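Long-range contacts in capsid protein VP1 (Human polyomavirus 12, PDB 6Y60), which probably forms the icosahedral T=7 capsid of the virus, which is built from pentamers of this protein: residues Y40-Q45 with H256-G261; W87-V92 with F266-R271; T124-A129 with F200-G205. All blocks are in the same frame, centred on the assembly; numbering follows the deposited sequence.

Contact 1 of 3, residues Y40-Q45 with H256-G261; sequences YGFSEQ and HQRFRG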
loop_
_atom_site.group_PDB
_atom_site.type_symbol
_atom_site.label_atom_id
_atom_site.label_comp_id
_atom_site.label_asym_id
_atom_site.label_seq_id
_atom_site.Cartn_x
_atom_site.Cartn_y
_atom_site.Cartn_z
ATOM N N TYR A 40 27.900 -13.375 12.542
ATOM C CA TYR A 40 26.798 -14.357 12.321
ATOM C C TYR A 40 25.471 -13.610 12.118
ATOM O O TYR A 40 25.148 -12.737 12.933
ATOM C CB TYR A 40 26.644 -15.307 13.503
ATOM C CG TYR A 40 25.718 -16.481 13.305
ATOM C CD1 TYR A 40 25.843 -17.323 12.214
ATOM C CD2 TYR A 40 24.813 -16.831 14.293
ATOM C CE1 TYR A 40 25.048 -18.447 12.087
ATOM C CE2 TYR A 40 24.000 -17.940 14.177
ATOM C CZ TYR A 40 24.119 -18.754 13.066
ATOM O OH TYR A 40 23.301 -19.846 12.962
ATOM N N GLY A 41 24.723 -13.996 11.082
ATOM C CA GLY A 41 23.441 -13.382 10.701
ATOM C C GLY A 41 23.627 -12.199 9.763
ATOM O O GLY A 41 22.645 -11.553 9.435
ATOM N N PHE A 42 24.858 -11.968 9.324
ATOM C CA PHE A 42 25.217 -10.918 8.359
ATOM C C PHE A 42 26.056 -11.566 7.272
ATOM O O PHE A 42 26.503 -12.726 7.432
ATOM C CB PHE A 42 26.002 -9.799 9.029
ATOM C CG PHE A 42 25.288 -8.960 10.059
ATOM C CD1 PHE A 42 25.200 -9.368 11.380
ATOM C CD2 PHE A 42 24.825 -7.700 9.745
ATOM C CE1 PHE A 42 24.610 -8.569 12.343
ATOM C CE2 PHE A 42 24.250 -6.888 10.710
ATOM C CZ PHE A 42 24.143 -7.327 12.009
ATOM N N SER A 43 26.289 -10.844 6.188
ATOM C CA SER A 43 27.275 -11.262 5.165
ATOM C C SER A 43 28.620 -10.664 5.578
ATOM O O SER A 43 28.620 -9.779 6.471
ATOM C CB SER A 43 26.859 -10.831 3.781
ATOM O OG SER A 43 27.136 -9.459 3.581
ATOM N N GLU A 44 29.704 -11.074 4.928
ATOM C CA GLU A 44 30.957 -10.278 4.958
ATOM C C GLU A 44 30.680 -9.014 4.134
ATOM O O GLU A 44 29.625 -8.953 3.499
ATOM C CB GLU A 44 32.170 -11.083 4.497
ATOM C CG GLU A 44 32.581 -12.192 5.464
ATOM C CD GLU A 44 33.095 -11.818 6.850
ATOM O OE1 GLU A 44 33.147 -10.610 7.189
ATOM O OE2 GLU A 44 33.431 -12.766 7.614
ATOM N N GLN A 45 31.557 -8.022 4.241
ATOM C CA GLN A 45 31.490 -6.756 3.483
ATOM C C GLN A 45 31.391 -7.076 1.998
ATOM O O GLN A 45 32.253 -7.830 1.450
ATOM C CB GLN A 45 32.667 -5.843 3.840
ATOM C CG GLN A 45 32.498 -5.194 5.202
ATOM C CD GLN A 45 33.614 -4.227 5.517
ATOM O OE1 GLN A 45 34.583 -4.101 4.770
ATOM N NE2 GLN A 45 33.426 -3.466 6.565
ATOM N N HIS A 256 31.232 0.382 3.475
ATOM C CA HIS A 256 31.100 -1.052 3.110
ATOM C C HIS A 256 29.800 -1.579 3.716
ATOM O O HIS A 256 29.491 -1.221 4.882
ATOM C CB HIS A 256 32.278 -1.852 3.650
ATOM C CG HIS A 256 33.600 -1.482 3.082
ATOM N ND1 HIS A 256 34.075 -2.067 1.941
ATOM C CD2 HIS A 256 34.566 -0.647 3.533
ATOM C CE1 HIS A 256 35.289 -1.598 1.690
ATOM N NE2 HIS A 256 35.615 -0.727 2.657
ATOM N N GLN A 257 29.061 -2.407 2.974
ATOM C CA GLN A 257 27.742 -2.876 3.462
ATOM C C GLN A 257 27.743 -4.390 3.682
ATOM O O GLN A 257 28.526 -5.094 3.048
ATOM C CB GLN A 257 26.624 -2.430 2.516
ATOM C CG GLN A 257 26.453 -0.924 2.504
ATOM C CD GLN A 257 25.342 -0.463 1.597
ATOM O OE1 GLN A 257 25.536 -0.343 0.382
ATOM N NE2 GLN A 257 24.207 -0.149 2.199
ATOM N N ARG A 258 26.832 -4.834 4.534
ATOM C CA ARG A 258 26.608 -6.274 4.825
ATOM C C ARG A 258 25.122 -6.619 4.705
ATOM O O ARG A 258 24.292 -5.913 5.314
ATOM C CB ARG A 258 27.061 -6.590 6.248
ATOM C CG ARG A 258 28.546 -6.450 6.491
ATOM C CD ARG A 258 28.793 -6.528 7.990
ATOM N NE ARG A 258 30.213 -6.398 8.273
ATOM C CZ ARG A 258 31.126 -7.368 8.300
ATOM N NH1 ARG A 258 32.382 -7.045 8.574
ATOM N NH2 ARG A 258 30.815 -8.632 8.071
ATOM N N PHE A 259 24.800 -7.726 4.037
ATOM C CA PHE A 259 23.432 -8.288 4.122
ATOM C C PHE A 259 23.135 -8.576 5.593
ATOM O O PHE A 259 24.041 -9.001 6.327
ATOM C CB PHE A 259 23.266 -9.558 3.300
ATOM C CG PHE A 259 23.267 -9.369 1.810
ATOM C CD1 PHE A 259 24.454 -9.418 1.092
ATOM C CD2 PHE A 259 22.078 -9.249 1.117
ATOM C CE1 PHE A 259 24.453 -9.313 -0.287
ATOM C CE2 PHE A 259 22.084 -9.082 -0.261
ATOM C CZ PHE A 259 23.265 -9.122 -0.957
ATOM N N ARG A 260 21.880 -8.379 5.972
ATOM C CA ARG A 260 21.310 -8.681 7.303
ATOM C C ARG A 260 20.048 -9.500 7.066
ATOM O O ARG A 260 19.221 -9.086 6.258
ATOM C CB ARG A 260 21.054 -7.409 8.114
ATOM C CG ARG A 260 20.367 -7.646 9.457
ATOM C CD ARG A 260 21.090 -8.650 10.354
ATOM N NE ARG A 260 20.564 -8.620 11.711
ATOM C CZ ARG A 260 20.714 -9.605 12.605
ATOM N NH1 ARG A 260 20.210 -9.475 13.818
ATOM N NH2 ARG A 260 21.359 -10.714 12.288
ATOM N N GLY A 261 19.974 -10.664 7.706
ATOM C CA GLY A 261 18.822 -11.571 7.650
ATOM C C GLY A 261 18.355 -11.878 9.043
ATOM O O GLY A 261 19.048 -11.494 10.031
HETATM O O HOH W 1 31.577 -3.765 8.406
#

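Contact 2 of 3, residues W87-V92 with F266-R271; sequences WEAVSV and FNVQLR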
loop_
_atom_site.group_PDB
_atom_site.type_symbol
_atom_site.label_atom_id
_atom_site.label_comp_id
_atom_site.label_asym_id
_atom_site.label_seq_id
_atom_site.Cartn_x
_atom_site.Cartn_y
_atom_site.Cartn_z
ATOM N N TRP A 87 2.640 -38.733 6.717
ATOM C CA TRP A 87 2.343 -37.427 7.362
ATOM C C TRP A 87 2.021 -36.403 6.273
ATOM O O TRP A 87 2.756 -36.324 5.274
ATOM C CB TRP A 87 3.518 -36.976 8.217
ATOM C CG TRP A 87 3.728 -37.802 9.439
ATOM C CD1 TRP A 87 4.747 -38.679 9.683
ATOM C CD2 TRP A 87 2.922 -37.778 10.624
ATOM N NE1 TRP A 87 4.630 -39.191 10.946
ATOM C CE2 TRP A 87 3.515 -38.669 11.540
ATOM C CE3 TRP A 87 1.757 -37.108 10.990
ATOM C CZ2 TRP A 87 2.967 -38.913 12.790
ATOM C CZ3 TRP A 87 1.214 -37.357 12.221
ATOM C CH2 TRP A 87 1.824 -38.232 13.116
ATOM N N GLU A 88 0.899 -35.722 6.439
ATOM C CA GLU A 88 0.357 -34.719 5.499
ATOM C C GLU A 88 0.395 -33.387 6.234
ATOM O O GLU A 88 -0.197 -33.313 7.320
ATOM C CB GLU A 88 -1.089 -35.036 5.162
ATOM C CG GLU A 88 -1.666 -34.134 4.106
ATOM C CD GLU A 88 -3.145 -34.344 3.900
ATOM O OE1 GLU A 88 -3.702 -35.220 4.575
ATOM O OE2 GLU A 88 -3.732 -33.616 3.084
ATOM N N ALA A 89 1.119 -32.404 5.711
ATOM C CA ALA A 89 1.165 -31.056 6.325
ATOM C C ALA A 89 -0.125 -30.332 5.953
ATOM O O ALA A 89 -0.333 -30.135 4.760
ATOM C CB ALA A 89 2.381 -30.317 5.827
ATOM N N VAL A 90 -0.991 -29.992 6.909
ATOM C CA VAL A 90 -2.312 -29.383 6.577
ATOM C C VAL A 90 -2.220 -27.858 6.717
ATOM O O VAL A 90 -2.972 -27.146 6.033
ATOM C CB VAL A 90 -3.465 -29.982 7.406
ATOM C CG1 VAL A 90 -3.429 -31.498 7.360
ATOM C CG2 VAL A 90 -3.464 -29.514 8.834
ATOM N N SER A 91 -1.341 -27.363 7.577
ATOM C CA SER A 91 -1.270 -25.920 7.860
ATOM C C SER A 91 0.061 -25.580 8.520
ATOM O O SER A 91 0.800 -26.491 8.940
ATOM C CB SER A 91 -2.454 -25.490 8.688
ATOM O OG SER A 91 -2.392 -26.052 9.978
ATOM N N VAL A 92 0.372 -24.285 8.553
ATOM C CA VAL A 92 1.627 -23.787 9.162
ATOM C C VAL A 92 1.359 -22.407 9.757
ATOM O O VAL A 92 0.684 -21.596 9.100
ATOM C CB VAL A 92 2.766 -23.748 8.131
ATOM C CG1 VAL A 92 2.456 -22.853 6.932
ATOM C CG2 VAL A 92 4.064 -23.343 8.800
ATOM N N PHE A 266 8.639 -21.873 12.271
ATOM C CA PHE A 266 7.593 -22.682 11.616
ATOM C C PHE A 266 6.913 -23.529 12.682
ATOM O O PHE A 266 7.651 -24.133 13.481
ATOM C CB PHE A 266 8.200 -23.659 10.605
ATOM C CG PHE A 266 8.931 -23.079 9.427
ATOM C CD1 PHE A 266 10.221 -22.581 9.553
ATOM C CD2 PHE A 266 8.364 -23.117 8.161
ATOM C CE1 PHE A 266 10.905 -22.089 8.445
ATOM C CE2 PHE A 266 9.065 -22.661 7.048
ATOM C CZ PHE A 266 10.334 -22.130 7.193
ATOM N N ASN A 267 5.585 -23.592 12.683
ATOM C CA ASN A 267 4.799 -24.573 13.477
ATOM C C ASN A 267 3.834 -25.232 12.495
ATOM O O ASN A 267 2.904 -24.533 12.065
ATOM C CB ASN A 267 4.128 -23.891 14.668
ATOM C CG ASN A 267 3.100 -24.758 15.365
ATOM O OD1 ASN A 267 3.192 -25.989 15.356
ATOM N ND2 ASN A 267 2.100 -24.112 15.939
ATOM N N VAL A 268 4.113 -26.481 12.098
ATOM C CA VAL A 268 3.357 -27.237 11.057
ATOM C C VAL A 268 2.431 -28.258 11.735
ATOM O O VAL A 268 2.914 -29.081 12.549
ATOM C CB VAL A 268 4.304 -27.929 10.055
ATOM C CG1 VAL A 268 3.539 -28.745 9.045
ATOM C CG2 VAL A 268 5.243 -26.958 9.360
ATOM N N GLN A 269 1.151 -28.218 11.367
ATOM C CA GLN A 269 0.118 -29.164 11.846
ATOM C C GLN A 269 0.117 -30.318 10.839
ATOM O O GLN A 269 0.022 -30.054 9.617
ATOM C CB GLN A 269 -1.230 -28.449 11.985
ATOM C CG GLN A 269 -1.262 -27.254 12.951
ATOM C CD GLN A 269 -0.470 -25.998 12.598
ATOM O OE1 GLN A 269 -0.788 -25.226 11.667
ATOM N NE2 GLN A 269 0.537 -25.713 13.423
ATOM N N LEU A 270 0.295 -31.555 11.300
ATOM C CA LEU A 270 0.274 -32.740 10.401
ATOM C C LEU A 270 -0.845 -33.700 10.824
ATOM O O LEU A 270 -1.261 -33.690 11.993
ATOM C CB LEU A 270 1.627 -33.435 10.466
ATOM C CG LEU A 270 2.836 -32.559 10.150
ATOM C CD1 LEU A 270 3.866 -32.681 11.246
ATOM C CD2 LEU A 270 3.457 -32.916 8.809
ATOM N N ARG A 271 -1.294 -34.532 9.894
ATOM C CA ARG A 271 -2.263 -35.628 10.155
ATOM C C ARG A 271 -1.755 -36.834 9.370
ATOM O O ARG A 271 -0.931 -36.629 8.446
ATOM C CB ARG A 271 -3.687 -35.202 9.785
ATOM C CG ARG A 271 -3.889 -35.021 8.289
ATOM C CD ARG A 271 -5.308 -34.606 7.973
ATOM N NE ARG A 271 -5.440 -34.246 6.576
ATOM C CZ ARG A 271 -6.430 -33.516 6.073
ATOM N NH1 ARG A 271 -7.410 -33.100 6.850
ATOM N NH2 ARG A 271 -6.438 -33.199 4.789
#

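Contact 3 of 3, residues T124-A129 with F200-G205; sequences TYHMFA and FGNYYG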
loop_
_atom_site.group_PDB
_atom_site.type_symbol
_atom_site.label_atom_id
_atom_site.label_comp_id
_atom_site.label_asym_id
_atom_site.label_seq_id
_atom_site.Cartn_x
_atom_site.Cartn_y
_atom_site.Cartn_z
ATOM N N THR A 124 14.792 -6.317 -0.033
ATOM C CA THR A 124 14.304 -7.382 0.878
ATOM C C THR A 124 13.880 -8.585 0.040
ATOM O O THR A 124 13.333 -8.413 -1.059
ATOM C CB THR A 124 13.227 -6.863 1.844
ATOM O OG1 THR A 124 12.088 -6.437 1.120
ATOM C CG2 THR A 124 13.712 -5.728 2.705
ATOM N N TYR A 125 14.132 -9.785 0.556
ATOM C CA TYR A 125 13.684 -11.037 -0.083
ATOM C C TYR A 125 13.189 -11.957 1.015
ATOM O O TYR A 125 13.969 -12.258 1.949
ATOM C CB TYR A 125 14.839 -11.641 -0.858
ATOM C CG TYR A 125 14.463 -12.846 -1.671
ATOM C CD1 TYR A 125 13.892 -12.683 -2.914
ATOM C CD2 TYR A 125 14.648 -14.132 -1.188
ATOM C CE1 TYR A 125 13.563 -13.781 -3.695
ATOM C CE2 TYR A 125 14.371 -15.239 -1.975
ATOM C CZ TYR A 125 13.805 -15.061 -3.230
ATOM O OH TYR A 125 13.467 -16.139 -4.020
ATOM N N HIS A 126 11.899 -12.276 0.969
ATOM C CA HIS A 126 11.262 -13.178 1.951
ATOM C C HIS A 126 10.692 -14.367 1.204
ATOM O O HIS A 126 10.002 -14.175 0.176
ATOM C CB HIS A 126 10.180 -12.483 2.778
ATOM C CG HIS A 126 10.722 -11.411 3.661
ATOM N ND1 HIS A 126 11.409 -11.696 4.833
ATOM C CD2 HIS A 126 10.697 -10.068 3.535
ATOM C CE1 HIS A 126 11.797 -10.569 5.384
ATOM N NE2 HIS A 126 11.370 -9.549 4.610
ATOM N N MET A 127 10.965 -15.561 1.711
ATOM C CA MET A 127 10.322 -16.759 1.163
ATOM C C MET A 127 10.319 -17.820 2.260
ATOM O O MET A 127 11.272 -17.852 3.093
ATOM C CB MET A 127 10.992 -17.230 -0.131
ATOM C CG MET A 127 12.179 -18.120 0.051
ATOM S SD MET A 127 11.797 -19.884 0.335
ATOM C CE MET A 127 11.187 -20.362 -1.276
ATOM N N PHE A 128 9.238 -18.585 2.312
ATOM C CA PHE A 128 9.157 -19.826 3.123
ATOM C C PHE A 128 8.487 -20.890 2.266
ATOM O O PHE A 128 7.766 -20.566 1.269
ATOM C CB PHE A 128 8.484 -19.613 4.488
ATOM C CG PHE A 128 6.990 -19.440 4.486
ATOM C CD1 PHE A 128 6.413 -18.186 4.291
ATOM C CD2 PHE A 128 6.148 -20.516 4.698
ATOM C CE1 PHE A 128 5.032 -18.033 4.277
ATOM C CE2 PHE A 128 4.775 -20.356 4.716
ATOM C CZ PHE A 128 4.218 -19.116 4.493
ATOM N N ALA A 129 8.794 -22.139 2.598
ATOM C CA ALA A 129 8.260 -23.326 1.909
ATOM C C ALA A 129 8.103 -24.446 2.929
ATOM O O ALA A 129 8.947 -24.572 3.827
ATOM C CB ALA A 129 9.157 -23.740 0.780
ATOM N N PHE A 200 5.905 -19.585 -0.705
ATOM C CA PHE A 200 5.361 -18.215 -0.627
ATOM C C PHE A 200 6.532 -17.248 -0.539
ATOM O O PHE A 200 7.532 -17.571 0.168
ATOM C CB PHE A 200 4.471 -18.055 0.604
ATOM C CG PHE A 200 3.422 -19.123 0.785
ATOM C CD1 PHE A 200 3.750 -20.344 1.358
ATOM C CD2 PHE A 200 2.100 -18.891 0.438
ATOM C CE1 PHE A 200 2.784 -21.319 1.562
ATOM C CE2 PHE A 200 1.138 -19.862 0.649
ATOM C CZ PHE A 200 1.484 -21.076 1.197
ATOM N N GLY A 201 6.441 -16.100 -1.218
ATOM C CA GLY A 201 7.494 -15.095 -1.050
ATOM C C GLY A 201 7.185 -13.735 -1.634
ATOM O O GLY A 201 6.205 -13.550 -2.346
ATOM N N ASN A 202 8.031 -12.781 -1.297
ATOM C CA ASN A 202 7.880 -11.406 -1.795
ATOM C C ASN A 202 9.275 -10.815 -1.840
ATOM O O ASN A 202 10.177 -11.262 -1.079
ATOM C CB ASN A 202 6.857 -10.590 -1.015
ATOM C CG ASN A 202 7.405 -10.044 0.276
ATOM O OD1 ASN A 202 7.744 -10.802 1.172
ATOM N ND2 ASN A 202 7.487 -8.729 0.385
ATOM N N TYR A 203 9.428 -9.907 -2.783
ATOM C CA TYR A 203 10.667 -9.198 -3.091
ATOM C C TYR A 203 10.327 -7.710 -3.247
ATOM O O TYR A 203 9.247 -7.347 -3.789
ATOM C CB TYR A 203 11.330 -9.799 -4.323
ATOM C CG TYR A 203 12.299 -8.842 -4.943
ATOM C CD1 TYR A 203 13.593 -8.710 -4.457
ATOM C CD2 TYR A 203 11.900 -8.023 -5.984
ATOM C CE1 TYR A 203 14.460 -7.765 -4.982
ATOM C CE2 TYR A 203 12.765 -7.107 -6.543
ATOM C CZ TYR A 203 14.044 -6.977 -6.041
ATOM O OH TYR A 203 14.882 -6.082 -6.621
ATOM N N TYR A 204 11.212 -6.872 -2.729
ATOM C CA TYR A 204 11.042 -5.400 -2.755
ATOM C C TYR A 204 12.468 -4.881 -2.930
ATOM O O TYR A 204 13.332 -5.133 -2.075
ATOM C CB TYR A 204 10.303 -4.968 -1.481
ATOM C CG TYR A 204 9.558 -3.664 -1.515
ATOM C CD1 TYR A 204 10.143 -2.499 -1.995
ATOM C CD2 TYR A 204 8.254 -3.575 -1.033
ATOM C CE1 TYR A 204 9.451 -1.294 -2.030
ATOM C CE2 TYR A 204 7.554 -2.370 -1.046
ATOM C CZ TYR A 204 8.157 -1.221 -1.542
ATOM O OH TYR A 204 7.497 -0.024 -1.554
ATOM N N GLY A 205 12.736 -4.221 -4.051
ATOM C CA GLY A 205 14.108 -3.817 -4.403
ATOM C C GLY A 205 14.496 -2.466 -3.845
ATOM O O GLY A 205 13.962 -2.013 -2.790
HETATM O O HOH W 2 12.807 -3.391 0.403
#

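Contact 1 of 3, residues Y40-Q45 with H256-G261
The guanidinium of Arg-260 lies flat on the Phe-42 ring, the planes only 7° apart. The stack is off-centre, a cation-pi contact with CZ of Arg-260 4.5 Å from the ring centroid of Phe-42. CD of Arg-260 sits more squarely over the same face as a CH-pi contact. At its edge the guanidinium meets the backbone of Gly-41. The two backbones are joined by a single beta bridge, Phe-42 with Arg-260. Through it the loop between strands 20-26 and 66-71 packs on the N-terminal part of strand 257-276 in the VP1 jelly-roll sandwich. CG of Arg-260 is anti to the backbone N, and a turn about CB-CG (chi2 55°) folds the rest of the chain over the ring. NH2 of Arg-260 then bonds to O of Gly-41 at 3.2 Å, in the guanidinium plane but from above the carbonyl plane. It also bonds to O of Gln-166 of a second subunit, so this arginine ties the loop to the pentamer interface.

The Arg-258 guanidinium has CG of Gln-45 over one face. At its edge are Ser-43 O and Glu-44 OE1. NH2 of Arg-258 serves both: it lies on a lone pair of Ser-43 O at 2.9 Å and forms a salt bridge to Glu-44 OE1 from above the carboxylate plane. Trp-39 adds a cation-pi contact. At another edge, in the guanidinium plane, water 1 accepts from NE of Arg-258 and from NE2 of Gln-45. The Gln-45 amide lies nearly parallel to the His-256 ring, with OE1 of Gln-45 over one face.

Ser-43 makes two bonds to Phe-259. Its N donates to Phe-259 O at 2.9 Å. Its OG, at the edge of the Phe-259 ring, accepts from Phe-259 N, also at 2.9 Å.

Contact 2 of 3, residues W87-V92 with F266-R271
An antiparallel ladder with a beta bulge joins strands 83-96 and 257-276 of the VP1 jelly roll. The register runs Glu-88 to Arg-271 and Ala-89 to Leu-270, then slips by one residue to Ser-91 with Gln-269 and Val-92 with Val-268. Val-90 is the extra residue. Its side chain points toward the partner strand, while its N still bonds to Gln-269 O at 2.9 Å.

One face of the sheet is polar. Arg-271 grips Glu-88 side-on with two nitrogens: NE to OE1 of Glu-88 at 2.8 Å, and NH2 to OE2 of Glu-88 at 3.2 Å. Both oxygens lie near the guanidinium plane, but the nitrogens come from above the carboxylate plane, and the two planes are 53° apart. CG1 of Val-90 covers one face of the guanidinium. OE2 of Glu-88 also accepts from Gly-230 N and pairs with Arg-273, which would favour the charged carboxylate.

The other face is apolar and turns to the interior of the sandwich. CB of Ala-89 touches CG1 of Val-268 and, more loosely, CD2 of Leu-270. CB of Leu-270 meets CE3 of Trp-87 at 3.7 Å, the two side chains crossing at about a right angle. Val-92 CG2 touches Val-268 CG2. Phe-128 and Val-130 of strand 124-131 pack against this face.

At the bulge, the Gln-269 chain turns about CB-CG (chi2 67°), which brings its amide back beside Ser-91. The 2.5 Å between OG of Ser-91 and OE1 of Gln-269 is doubtfully short. NE2 of Gln-269 bonds to Gln-21. N of Gln-269 donates to O of Ser-91 at 3.0 Å, from above the carbonyl plane.

Contact 3 of 3, residues T124-A129 with F200-G205
Phe-128 and Phe-200 reach each other through different first torsions. CG of Phe-128 sits between its own N and carbonyl carbon (chi1 75°), whereas CG of Phe-200 is anti to its carbonyl carbon (chi1 -50°). The rings come out near parallel, planes 17° apart, but displaced along their planes, with little of one ring over the other. CD1 of Phe-200 lies over one face of the Phe-128 ring, 3.4 Å from CZ of Phe-128.

The strands form a regular antiparallel ladder. Phe-128 with Phe-200, His-126 with Asn-202 and Thr-124 with Tyr-204 are the hydrogen-bonded pairs, each with two backbone bonds. Asn-202 lies alongside His-126, with OD1 of Asn-202 3.4 Å from CB of His-126 and the amide nearly parallel to the imidazole. ND1 of His-126 is bonded to Asp-244. Water 2 accepts from OG1 of Thr-124 and donates to O of Tyr-204.

The non-hydrogen-bonded pairs are Tyr-125 with Tyr-203 and Met-127 with Gly-201. Tyr-125, Tyr-203 and Met-127 point to the opposite face. Gly-201 has no side chain, which allows its CA to lie 2.9 Å from O of His-126. OH of Tyr-125 bonds to OH of Tyr-65.

One edge of 200-204 bonds to 124-129. The other pairs antiparallel with a strand of a third subunit. This strand is therefore the link through which the sheet runs on between VP1 copies.

Overall arrangement
All three contacts reach the same antiparallel sheet. Contacts 1 and 2 share strand 257-276, their centres about 33 Å apart on opposite sides of the chain's centre. The chain order is 40-45, 87-92, 124-129, 200-205, 256-261, 266-271. Contact 3 therefore falls between the two halves of both others. It lies about 18 Å from contact 1 and 21 Å from contact 2, centre to centre. Contacts 2 and 3 touch: Phe-266 packs on Phe-128 and Ala-129, and Val-92 on Phe-128. Contacts 1 and 3 stay about 7 Å apart at their nearest atoms. Strand 257-276 runs from contact 1, at subunit interfaces, to contact 2, which no other chain touches. Contact 3 reaches a neighbour through strand 197-204.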